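Local coordinates for putative methylthioribose-1-phosphate isomerase (Archaeoglobus fulgidus, PDB 1T5O), which probably interconverts 5-methylthioribose 1-phosphate and 5-methylthioribulose 1-phosphate, an isomerase step associated with methionine biosynthesis, at residues A[52-63]-A[115-126]; A[228-238]-A[261-272]. All blocks are in the same frame, centred on the assembly; numbering follows the deposited sequence.

Contact 1: residues A[52-63]-A[115-126]; sequences AAGAYGIALAAR and KELALREAEKLA
Arg-63 reaches across to the backbone of the facing helix and supplies the direct hydrogen bonds of this contact. Its chain runs extended from CG to NE, and the guanidinium meets the carbonyl of Lys-115: NH1 donates to Lys-115 O at 2.7 Å, with a bent N-H...O angle of 141°, and NH2 adds a weak bond to the same oxygen. NH1 comes from above the carbonyl plane, on the face opposite to that used by the helical N-H of Leu-119. NH1 also donates to Ala-59 O at 3.3 Å, and both acceptor oxygens lie near the guanidinium plane, which fixes the rotation of the group. Aliphatic carbons cover its two faces, Lys-115 CB on one and Leu-119 CB on the other, the latter 3.2 Å from Arg-63 NH2.

The apolar contacts are built largely from alanines. Ala-55 CB lies only 3.5 Å from Ala-122 CB, a tight carbon pair, while Ala-59 CB rests 3.6 Å from Leu-119 CA. Such small side chains bring the axes of two antiparallel helices to 7.9 Å, within a helical bundle in which helices 70-85 and 92-105 also touch this pair.

Tyr-56 packs as a knob into a hole formed by Leu-119, Ala-122, Glu-123 and Ala-126. With CG anti to its carbonyl carbon (chi1 -77°), the ring leans over the neighbouring helix: CD1 is 3.5 Å from Ala-122 CB, and Leu-119 CD1 and Glu-123 CG border the ring edge. Trp-8 of strand 6-8 touches Tyr-56, Arg-63 and Leu-119.

Water enters at the phenol. One molecule lies 3.2 Å from Tyr-56 OH and donates a weak bond to Glu-123 OE2, whose carboxylate is turned 70° from the ring.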
# COMPACT_ATOMS: atom_id res chain seq x y z
N ALA A 52 4.98 -3.74 -29.81
CA ALA A 52 4.34 -4.71 -30.67
C ALA A 52 2.95 -4.21 -31.08
O ALA A 52 2.49 -4.45 -32.20
CB ALA A 52 4.25 -6.08 -29.95
N ALA A 53 2.28 -3.50 -30.17
CA ALA A 53 0.96 -2.95 -30.48
C ALA A 53 1.10 -1.91 -31.61
O ALA A 53 0.30 -1.89 -32.55
CB ALA A 53 0.34 -2.29 -29.25
N GLY A 54 2.11 -1.05 -31.49
CA GLY A 54 2.35 -0.05 -32.51
C GLY A 54 2.58 -0.67 -33.88
O GLY A 54 2.00 -0.23 -34.87
N ALA A 55 3.44 -1.69 -33.94
CA ALA A 55 3.75 -2.38 -35.20
C ALA A 55 2.57 -3.16 -35.77
O ALA A 55 2.30 -3.09 -36.96
CB ALA A 55 4.95 -3.31 -35.01
N TYR A 56 1.89 -3.92 -34.93
CA TYR A 56 0.74 -4.68 -35.42
C TYR A 56 -0.33 -3.69 -35.84
O TYR A 56 -1.16 -4.00 -36.69
CB TYR A 56 0.18 -5.62 -34.34
CG TYR A 56 1.01 -6.87 -34.13
CD1 TYR A 56 1.37 -7.68 -35.20
CD2 TYR A 56 1.37 -7.27 -32.85
CE1 TYR A 56 2.09 -8.88 -34.99
CE2 TYR A 56 2.08 -8.45 -32.62
CZ TYR A 56 2.43 -9.25 -33.69
OH TYR A 56 3.12 -10.41 -33.46
N GLY A 57 -0.31 -2.51 -35.22
CA GLY A 57 -1.28 -1.48 -35.54
C GLY A 57 -1.21 -1.14 -37.02
O GLY A 57 -2.24 -1.03 -37.68
N ILE A 58 0.01 -0.97 -37.52
CA ILE A 58 0.26 -0.64 -38.93
C ILE A 58 -0.15 -1.80 -39.83
O ILE A 58 -0.71 -1.59 -40.90
CB ILE A 58 1.78 -0.30 -39.16
CG1 ILE A 58 2.19 0.90 -38.30
CG2 ILE A 58 2.07 -0.09 -40.64
CD1 ILE A 58 1.31 2.16 -38.47
N ALA A 59 0.13 -3.04 -39.41
CA ALA A 59 -0.26 -4.21 -40.19
C ALA A 59 -1.78 -4.24 -40.22
O ALA A 59 -2.41 -4.57 -41.24
CB ALA A 59 0.28 -5.48 -39.57
N LEU A 60 -2.38 -3.88 -39.10
CA LEU A 60 -3.83 -3.85 -38.99
C LEU A 60 -4.39 -2.75 -39.90
O LEU A 60 -5.26 -3.00 -40.72
CB LEU A 60 -4.24 -3.58 -37.54
CG LEU A 60 -5.74 -3.45 -37.23
CD1 LEU A 60 -6.50 -4.66 -37.78
CD2 LEU A 60 -5.94 -3.34 -35.72
N ALA A 61 -3.88 -1.54 -39.76
CA ALA A 61 -4.36 -0.43 -40.57
C ALA A 61 -4.30 -0.72 -42.07
O ALA A 61 -5.13 -0.23 -42.84
CB ALA A 61 -3.57 0.82 -40.25
N ALA A 62 -3.31 -1.50 -42.49
CA ALA A 62 -3.13 -1.84 -43.90
C ALA A 62 -4.04 -2.97 -44.36
O ALA A 62 -4.11 -3.25 -45.55
CB ALA A 62 -1.67 -2.22 -44.17
N ARG A 63 -4.71 -3.61 -43.41
CA ARG A 63 -5.60 -4.71 -43.73
C ARG A 63 -7.05 -4.35 -43.42
O ARG A 63 -7.98 -4.97 -43.93
CB ARG A 63 -5.19 -5.97 -42.95
CG ARG A 63 -3.87 -6.59 -43.39
CD ARG A 63 -3.41 -7.69 -42.44
NE ARG A 63 -2.34 -8.50 -43.01
CZ ARG A 63 -1.13 -8.04 -43.32
NH1 ARG A 63 -0.81 -6.76 -43.09
NH2 ARG A 63 -0.23 -8.85 -43.86
N LYS A 115 1.15 -4.83 -47.48
CA LYS A 115 0.44 -5.58 -46.44
C LYS A 115 1.36 -6.61 -45.77
O LYS A 115 1.43 -6.67 -44.53
CB LYS A 115 -0.77 -6.28 -47.05
CG LYS A 115 -1.91 -5.33 -47.39
CD LYS A 115 -2.95 -6.03 -48.23
CE LYS A 115 -3.56 -7.20 -47.50
NZ LYS A 115 -4.28 -8.13 -48.44
N GLU A 116 2.05 -7.41 -46.57
CA GLU A 116 2.96 -8.42 -46.05
C GLU A 116 4.14 -7.80 -45.30
O GLU A 116 4.51 -8.27 -44.23
CB GLU A 116 3.50 -9.31 -47.20
CG GLU A 116 4.90 -9.94 -46.94
CD GLU A 116 4.97 -10.92 -45.75
OE1 GLU A 116 4.29 -10.69 -44.71
OE2 GLU A 116 5.74 -11.92 -45.84
N LEU A 117 4.74 -6.77 -45.87
CA LEU A 117 5.88 -6.14 -45.22
C LEU A 117 5.52 -5.54 -43.86
O LEU A 117 6.34 -5.59 -42.93
CB LEU A 117 6.50 -5.06 -46.10
CG LEU A 117 7.24 -5.57 -47.33
CD1 LEU A 117 7.88 -4.40 -48.07
CD2 LEU A 117 8.27 -6.59 -46.91
N ALA A 118 4.32 -4.97 -43.76
CA ALA A 118 3.89 -4.38 -42.50
C ALA A 118 3.83 -5.48 -41.46
O ALA A 118 4.49 -5.39 -40.42
CB ALA A 118 2.51 -3.72 -42.65
N LEU A 119 3.06 -6.53 -41.75
CA LEU A 119 2.90 -7.66 -40.85
C LEU A 119 4.21 -8.35 -40.50
O LEU A 119 4.43 -8.74 -39.35
CB LEU A 119 1.93 -8.70 -41.44
CG LEU A 119 1.70 -9.97 -40.60
CD1 LEU A 119 1.35 -9.61 -39.15
CD2 LEU A 119 0.58 -10.81 -41.23
N ARG A 120 5.07 -8.51 -41.49
CA ARG A 120 6.35 -9.17 -41.29
C ARG A 120 7.28 -8.40 -40.31
O ARG A 120 7.95 -9.01 -39.48
CB ARG A 120 7.03 -9.36 -42.64
CG ARG A 120 8.41 -9.94 -42.57
CD ARG A 120 8.84 -10.45 -43.94
NE ARG A 120 10.27 -10.71 -44.01
CZ ARG A 120 10.88 -11.16 -45.11
NH1 ARG A 120 10.18 -11.38 -46.21
NH2 ARG A 120 12.20 -11.35 -45.11
N GLU A 121 7.31 -7.08 -40.42
CA GLU A 121 8.13 -6.27 -39.53
C GLU A 121 7.57 -6.37 -38.10
O GLU A 121 8.31 -6.56 -37.14
CB GLU A 121 8.14 -4.81 -40.01
CG GLU A 121 8.95 -3.83 -39.14
CD GLU A 121 10.46 -4.12 -39.15
OE1 GLU A 121 10.89 -5.02 -39.90
OE2 GLU A 121 11.21 -3.44 -38.41
N ALA A 122 6.25 -6.28 -37.98
CA ALA A 122 5.60 -6.38 -36.68
C ALA A 122 5.88 -7.73 -36.03
O ALA A 122 6.17 -7.81 -34.83
CB ALA A 122 4.07 -6.15 -36.83
N GLU A 123 5.79 -8.81 -36.81
CA GLU A 123 6.05 -10.14 -36.26
C GLU A 123 7.51 -10.31 -35.85
O GLU A 123 7.81 -10.99 -34.87
CB GLU A 123 5.66 -11.23 -37.25
CG GLU A 123 4.18 -11.20 -37.57
CD GLU A 123 3.68 -12.49 -38.17
OE1 GLU A 123 4.13 -12.85 -39.28
OE2 GLU A 123 2.84 -13.15 -37.52
N LYS A 124 8.41 -9.69 -36.60
CA LYS A 124 9.83 -9.76 -36.30
C LYS A 124 10.13 -9.02 -35.00
O LYS A 124 10.89 -9.50 -34.16
CB LYS A 124 10.64 -9.15 -37.45
CG LYS A 124 12.14 -9.00 -37.18
CD LYS A 124 12.75 -8.10 -38.26
CE LYS A 124 14.26 -7.90 -38.10
NZ LYS A 124 14.72 -6.87 -39.09
N LEU A 125 9.52 -7.85 -34.82
CA LEU A 125 9.74 -7.07 -33.62
C LEU A 125 9.23 -7.81 -32.38
O LEU A 125 9.86 -7.77 -31.33
CB LEU A 125 9.05 -5.71 -33.71
CG LEU A 125 9.59 -4.73 -34.77
CD1 LEU A 125 8.77 -3.45 -34.73
CD2 LEU A 125 11.07 -4.43 -34.51
N ALA A 126 8.09 -8.49 -32.51
CA ALA A 126 7.52 -9.23 -31.38
C ALA A 126 8.41 -10.43 -31.04
O ALA A 126 8.65 -10.72 -29.87
CB ALA A 126 6.10 -9.70 -31.69
O HOH W 1 2.56 -13.47 -34.19

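Contact 2: residues A[228-238]-A[261-272]; sequences KVIVGADRIVR and FYVAAPKATFDW
Ile-236 lies side by side with Phe-270, both side chains pointing the same way. Its CB faces Phe-270 CD2 at 4.1 Å, and CG2 lies 3.9 Å from the same ring carbon while also meeting the edge of the Trp-272 ring. On the other branch, CG1 stands anti to the carbonyl carbon (chi1 -59°) and carries CD1 over the Phe-270 face, a CH-pi contact 4.1 Å from the ring centroid; CD1 also touches Ala-265 CB. The backbone of Ile-236 is bonded at both ends, its N to Thr-269 O and its O to Asp-271 N.

Farther on, Arg-238 CG lies over the face of the five-membered ring of Trp-272, 3.6 Å from its centroid, and NH1 gives Trp-272 O a nearly straight bond (172°). Arg-235 NH1 and Asp-271 OD2 pair by charge alone, the oxygen lying well out of the guanidinium plane.

Upstream, 228-231 and 261-264 are adjacent parallel strands, with Tyr-262 N bonded to Val-229 O at 2.8 Å. At their C-terminal ends a water accepts from Ala-233 N and donates to Ala-264 O, the strand-end position typical of active sites in Rossmann-like folds, and here Asp-234 is the predicted proton donor.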
# COMPACT_ATOMS: atom_id res chain seq x y z
N LYS A 228 16.28 -12.60 -2.47
CA LYS A 228 16.69 -11.59 -3.43
C LYS A 228 15.48 -10.83 -3.90
O LYS A 228 14.35 -11.29 -3.79
CB LYS A 228 17.34 -12.22 -4.68
CG LYS A 228 17.94 -13.63 -4.54
CD LYS A 228 19.37 -13.60 -5.04
CE LYS A 228 19.92 -14.96 -5.37
NZ LYS A 228 20.46 -15.62 -4.21
N VAL A 229 15.73 -9.64 -4.43
CA VAL A 229 14.67 -8.82 -4.97
C VAL A 229 14.97 -8.66 -6.46
O VAL A 229 16.12 -8.44 -6.83
CB VAL A 229 14.66 -7.38 -4.36
CG1 VAL A 229 13.56 -6.57 -5.01
CG2 VAL A 229 14.46 -7.43 -2.84
N ILE A 230 13.96 -8.80 -7.31
CA ILE A 230 14.16 -8.56 -8.75
C ILE A 230 12.97 -7.74 -9.25
O ILE A 230 11.82 -8.15 -9.11
CB ILE A 230 14.26 -9.86 -9.63
CG1 ILE A 230 15.33 -10.82 -9.09
CG2 ILE A 230 14.68 -9.45 -11.07
CD1 ILE A 230 15.48 -12.14 -9.95
N VAL A 231 13.26 -6.57 -9.79
CA VAL A 231 12.21 -5.71 -10.31
C VAL A 231 12.56 -5.33 -11.75
O VAL A 231 13.67 -5.61 -12.24
CB VAL A 231 12.05 -4.39 -9.49
CG1 VAL A 231 11.61 -4.73 -8.06
CG2 VAL A 231 13.35 -3.59 -9.51
N GLY A 232 11.61 -4.74 -12.44
CA GLY A 232 11.88 -4.31 -13.80
C GLY A 232 12.23 -2.83 -13.74
O GLY A 232 12.51 -2.30 -12.65
N ALA A 233 12.20 -2.16 -14.89
CA ALA A 233 12.51 -0.73 -14.95
C ALA A 233 11.73 -0.06 -16.06
O ALA A 233 11.47 -0.66 -17.11
CB ALA A 233 13.97 -0.52 -15.20
N ASP A 234 11.38 1.20 -15.86
CA ASP A 234 10.70 1.93 -16.91
C ASP A 234 11.74 2.75 -17.65
O ASP A 234 11.59 3.02 -18.84
CB ASP A 234 9.65 2.83 -16.31
CG ASP A 234 8.46 2.05 -15.83
OD1 ASP A 234 7.79 1.41 -16.69
OD2 ASP A 234 8.19 2.05 -14.61
N ARG A 235 12.79 3.12 -16.94
CA ARG A 235 13.84 3.93 -17.55
C ARG A 235 15.06 3.97 -16.66
O ARG A 235 14.94 4.21 -15.46
CB ARG A 235 13.33 5.35 -17.77
CG ARG A 235 14.09 6.03 -18.87
CD ARG A 235 14.64 7.33 -18.42
NE ARG A 235 13.65 8.38 -18.27
CZ ARG A 235 12.81 8.80 -19.22
NH1 ARG A 235 12.80 8.23 -20.42
NH2 ARG A 235 12.04 9.87 -19.00
N ILE A 236 16.23 3.79 -17.26
CA ILE A 236 17.45 3.80 -16.48
C ILE A 236 18.38 4.91 -16.96
O ILE A 236 18.81 4.91 -18.11
CB ILE A 236 18.17 2.44 -16.55
CG1 ILE A 236 17.20 1.34 -16.03
CG2 ILE A 236 19.49 2.51 -15.73
CD1 ILE A 236 17.70 -0.09 -16.12
N VAL A 237 18.66 5.86 -16.07
CA VAL A 237 19.54 6.99 -16.38
C VAL A 237 20.86 6.78 -15.62
O VAL A 237 20.98 5.81 -14.87
CB VAL A 237 18.87 8.35 -16.04
CG1 VAL A 237 17.61 8.51 -16.90
CG2 VAL A 237 18.53 8.43 -14.53
N ARG A 238 21.83 7.67 -15.81
CA ARG A 238 23.13 7.46 -15.21
C ARG A 238 23.24 7.35 -13.71
O ARG A 238 24.20 6.76 -13.22
CB ARG A 238 24.14 8.51 -15.71
CG ARG A 238 24.38 8.39 -17.20
CD ARG A 238 25.75 8.90 -17.61
NE ARG A 238 26.04 10.22 -17.09
CZ ARG A 238 25.55 11.36 -17.57
NH1 ARG A 238 24.73 11.35 -18.62
NH2 ARG A 238 25.90 12.51 -17.02
N PHE A 261 19.51 -6.67 -4.67
CA PHE A 261 18.41 -5.99 -5.36
C PHE A 261 18.78 -5.89 -6.85
O PHE A 261 19.73 -5.21 -7.24
CB PHE A 261 18.20 -4.59 -4.75
CG PHE A 261 17.01 -3.85 -5.31
CD1 PHE A 261 15.77 -3.90 -4.66
CD2 PHE A 261 17.14 -3.06 -6.45
CE1 PHE A 261 14.68 -3.16 -5.13
CE2 PHE A 261 16.05 -2.31 -6.93
CZ PHE A 261 14.83 -2.36 -6.27
N TYR A 262 18.05 -6.62 -7.68
CA TYR A 262 18.33 -6.63 -9.11
C TYR A 262 17.27 -5.94 -9.94
O TYR A 262 16.09 -5.98 -9.60
CB TYR A 262 18.46 -8.09 -9.59
CG TYR A 262 19.58 -8.84 -8.91
CD1 TYR A 262 20.91 -8.41 -9.04
CD2 TYR A 262 19.32 -9.98 -8.13
CE1 TYR A 262 21.93 -9.08 -8.42
CE2 TYR A 262 20.35 -10.67 -7.48
CZ TYR A 262 21.65 -10.22 -7.63
OH TYR A 262 22.67 -10.89 -7.04
N VAL A 263 17.71 -5.29 -11.01
CA VAL A 263 16.78 -4.64 -11.93
C VAL A 263 16.98 -5.32 -13.29
O VAL A 263 18.09 -5.34 -13.84
CB VAL A 263 17.06 -3.12 -12.08
CG1 VAL A 263 16.14 -2.57 -13.15
CG2 VAL A 263 16.80 -2.38 -10.74
N ALA A 264 15.92 -5.91 -13.81
CA ALA A 264 16.01 -6.59 -15.10
C ALA A 264 15.45 -5.66 -16.17
O ALA A 264 14.28 -5.28 -16.11
CB ALA A 264 15.21 -7.92 -15.05
N ALA A 265 16.27 -5.28 -17.16
CA ALA A 265 15.77 -4.40 -18.23
C ALA A 265 16.66 -4.49 -19.44
O ALA A 265 17.87 -4.54 -19.29
CB ALA A 265 15.70 -2.95 -17.77
N PRO A 266 16.08 -4.45 -20.65
CA PRO A 266 16.87 -4.52 -21.87
C PRO A 266 17.58 -3.22 -22.17
O PRO A 266 17.27 -2.18 -21.59
CB PRO A 266 15.84 -4.87 -22.95
CG PRO A 266 14.64 -4.13 -22.49
CD PRO A 266 14.63 -4.34 -20.96
N LYS A 267 18.56 -3.29 -23.06
CA LYS A 267 19.36 -2.13 -23.45
C LYS A 267 18.49 -0.93 -23.80
O LYS A 267 18.80 0.21 -23.42
CB LYS A 267 20.26 -2.49 -24.66
CG LYS A 267 21.09 -1.32 -25.21
CD LYS A 267 22.10 -1.82 -26.27
CE LYS A 267 22.87 -0.66 -26.89
NZ LYS A 267 23.90 -1.18 -27.83
N ALA A 268 17.39 -1.18 -24.50
CA ALA A 268 16.50 -0.10 -24.94
C ALA A 268 15.85 0.71 -23.80
O ALA A 268 15.35 1.80 -24.03
CB ALA A 268 15.42 -0.66 -25.87
N THR A 269 15.88 0.18 -22.58
CA THR A 269 15.29 0.90 -21.46
C THR A 269 16.29 1.92 -20.86
O THR A 269 15.91 2.81 -20.08
CB THR A 269 14.81 -0.11 -20.41
OG1 THR A 269 13.75 -0.88 -21.01
CG2 THR A 269 14.27 0.55 -19.16
N PHE A 270 17.56 1.80 -21.24
CA PHE A 270 18.56 2.73 -20.75
C PHE A 270 18.43 4.05 -21.54
O PHE A 270 18.10 4.03 -22.71
CB PHE A 270 19.96 2.16 -20.92
CG PHE A 270 20.27 1.02 -19.98
CD1 PHE A 270 19.60 -0.22 -20.12
CD2 PHE A 270 21.20 1.18 -18.97
CE1 PHE A 270 19.88 -1.29 -19.23
CE2 PHE A 270 21.48 0.12 -18.09
CZ PHE A 270 20.83 -1.11 -18.22
N ASP A 271 18.66 5.17 -20.86
CA ASP A 271 18.59 6.53 -21.45
C ASP A 271 19.84 7.15 -20.83
O ASP A 271 19.75 8.07 -20.02
CB ASP A 271 17.31 7.23 -20.95
CG ASP A 271 16.98 8.51 -21.73
OD1 ASP A 271 17.74 8.94 -22.63
OD2 ASP A 271 15.92 9.10 -21.43
N TRP A 272 21.01 6.65 -21.25
CA TRP A 272 22.29 7.02 -20.66
C TRP A 272 22.83 8.42 -20.84
O TRP A 272 23.83 8.78 -20.21
CB TRP A 272 23.37 5.99 -21.06
CG TRP A 272 24.39 5.71 -19.97
CD1 TRP A 272 25.73 5.96 -20.02
CD2 TRP A 272 24.13 5.13 -18.68
NE1 TRP A 272 26.32 5.58 -18.83
CE2 TRP A 272 25.37 5.07 -18.00
CE3 TRP A 272 22.98 4.67 -18.04
CZ2 TRP A 272 25.49 4.56 -16.70
CZ3 TRP A 272 23.09 4.15 -16.73
CH2 TRP A 272 24.35 4.11 -16.09
O HOH W 2 12.09 -4.01 -17.33
O HOH W 3 11.92 -2.56 -19.62

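How the contacts relate
The two contacts follow one another along the chain: contact 1 closes before contact 2 begins. Their centres are 27 Å apart and their nearest atoms about 10 Å, so they do not touch. Contact 1 joins helices 47-61 and 111-141 in the helical part of the chain, whereas contact 2 joins neighbouring central strands of the mixed seven-stranded sheet and, beyond them, strand 235-237 of a small antiparallel sheet with the segment 265-272. Of the predicted substrate-binding residues, Arg-45 and Gly-46 precede helix 47-61 and Ala-47 begins it; the side chains of Ala-47 and Thr-269 of contact 2 are about 6 Å apart. The active site is thus probably formed where helical part and sheet meet.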